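Long-range contact in enoyl-CoA hydratase/isomerase (Shewanella pealeana, PDB 4KPK), which probably acts on acyl-CoA thioesters as a hydratase or isomerase of the crotonase-like family: residues Cys84-Leu89 / Pro136-Val141. Residues are numbered along the deposited sequence; the frame is centred on the assembly and turned at random.
Sequences CQILLL and PTITLV
Leu87 and Leu89 reach the neighbouring strand through both their N-H and their C=O. Leu87 N donates to Pro136 O at 3.1 Å, and Leu87 O accepts from Ile138 N. Leu89 N binds Ile138 O at 2.8 Å, and Leu89 O takes Leu140 N at 2.9 Å with an N-H...O angle of 168°. CA-H groups add to all four of these carbonyls, as with Thr137 CA at 3.2 Å from Leu87 O. On one face of the sheet Ile86 CG1 lies 3.7 Å from Pro136 CG, and the two side chains cross at about a right angle. Further along this face, Leu88 CD2 meets Leu140 CD1 at 3.8 Å. On the other face Leu89 lies against the hydroxyl of Thr139, the two side chains crossing at a slant. Its CG stands beside the backbone N (chi1 -63°), and CB, CG and both methyls approach Thr139 OG1, with CD2 at 3.7 Å. The two segments are adjacent parallel strands in the central sheet of the crotonase-like fold. Helices 102-109 and 113-132 lie in the connection between them. Strand 49-54 pairs with the far edge of 86-91, where Ala50 bonds to the backbone of Ile86 and Leu88. The buried threonine hydroxyls are satisfied outside the pair: Thr139 OG1 by Ser156 OG, Thr137 OG1 by Asp157 N. Helix 222-235 covers Ile86 and Pro136 with Leu233, while Leu75 and Phe78 of helix 65-80 pack on Leu87.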
# COMPACT_ATOMS: atom_id res chain seq x y z
N CYS A 84 10.71 17.91 25.40
CA CYS A 84 9.75 16.98 24.78
C CYS A 84 10.50 16.15 23.76
O CYS A 84 10.93 16.67 22.70
CB CYS A 84 8.59 17.74 24.11
SG CYS A 84 7.52 16.67 23.12
N GLN A 85 10.69 14.86 24.08
CA GLN A 85 11.25 13.91 23.09
C GLN A 85 10.14 13.16 22.35
O GLN A 85 10.34 12.72 21.24
CB GLN A 85 12.15 12.85 23.74
CG GLN A 85 13.57 13.29 24.09
CD GLN A 85 13.81 13.59 25.58
OE1 GLN A 85 13.92 12.68 26.44
NE2 GLN A 85 13.92 14.89 25.89
N ILE A 86 9.01 12.93 23.01
CA ILE A 86 7.93 12.14 22.51
C ILE A 86 6.68 12.93 22.84
O ILE A 86 6.67 13.63 23.84
CB ILE A 86 7.87 10.79 23.29
CG1 ILE A 86 8.92 9.81 22.76
CG2 ILE A 86 6.50 10.14 23.26
CD1 ILE A 86 9.15 8.67 23.74
N LEU A 87 5.64 12.79 21.99
CA LEU A 87 4.30 13.34 22.22
C LEU A 87 3.32 12.18 22.22
O LEU A 87 3.20 11.46 21.23
CB LEU A 87 3.85 14.32 21.13
CG LEU A 87 2.40 14.78 21.35
CD1 LEU A 87 2.21 15.56 22.66
CD2 LEU A 87 1.84 15.52 20.18
N LEU A 88 2.61 12.04 23.33
CA LEU A 88 1.59 11.04 23.52
C LEU A 88 0.22 11.75 23.44
O LEU A 88 -0.02 12.74 24.15
CB LEU A 88 1.85 10.39 24.90
CG LEU A 88 1.26 9.00 25.12
CD1 LEU A 88 1.60 8.44 26.51
CD2 LEU A 88 -0.23 9.11 24.98
N LEU A 89 -0.67 11.26 22.57
CA LEU A 89 -2.07 11.71 22.53
C LEU A 89 -3.01 10.66 23.13
O LEU A 89 -2.96 9.49 22.73
CB LEU A 89 -2.59 11.97 21.13
CG LEU A 89 -2.01 13.05 20.23
CD1 LEU A 89 -0.56 12.69 19.85
CD2 LEU A 89 -2.91 13.17 18.99
N PRO A 136 8.52 11.49 17.61
CA PRO A 136 7.58 10.37 17.57
C PRO A 136 6.34 10.70 18.32
O PRO A 136 6.41 11.29 19.39
CB PRO A 136 8.34 9.23 18.28
CG PRO A 136 9.40 9.88 19.08
CD PRO A 136 9.73 11.16 18.38
N THR A 137 5.20 10.37 17.71
CA THR A 137 3.87 10.53 18.29
C THR A 137 3.23 9.14 18.48
O THR A 137 3.33 8.31 17.63
CB THR A 137 3.00 11.38 17.38
OG1 THR A 137 2.96 10.79 16.06
CG2 THR A 137 3.58 12.78 17.26
N ILE A 138 2.56 8.94 19.61
CA ILE A 138 1.84 7.69 19.98
C ILE A 138 0.44 8.16 20.32
O ILE A 138 0.29 9.02 21.17
CB ILE A 138 2.45 7.03 21.25
CG1 ILE A 138 3.93 6.75 20.99
CG2 ILE A 138 1.75 5.67 21.61
CD1 ILE A 138 4.73 6.32 22.14
N THR A 139 -0.57 7.62 19.63
CA THR A 139 -1.97 7.81 20.00
C THR A 139 -2.62 6.53 20.65
O THR A 139 -2.53 5.43 20.13
CB THR A 139 -2.76 8.33 18.78
OG1 THR A 139 -2.17 9.57 18.38
CG2 THR A 139 -4.25 8.58 19.07
N LEU A 140 -3.28 6.73 21.81
CA LEU A 140 -3.97 5.69 22.59
C LEU A 140 -5.49 5.87 22.53
O LEU A 140 -6.03 6.83 23.03
CB LEU A 140 -3.53 5.78 24.04
CG LEU A 140 -2.05 5.82 24.41
CD1 LEU A 140 -1.87 5.82 25.94
CD2 LEU A 140 -1.36 4.63 23.76
N VAL A 141 -6.19 4.95 21.88
CA VAL A 141 -7.58 5.17 21.51
C VAL A 141 -8.51 4.18 22.25
O VAL A 141 -8.36 3.00 22.05
CB VAL A 141 -7.80 4.96 20.00
CG1 VAL A 141 -9.25 5.19 19.63
CG2 VAL A 141 -6.88 5.85 19.16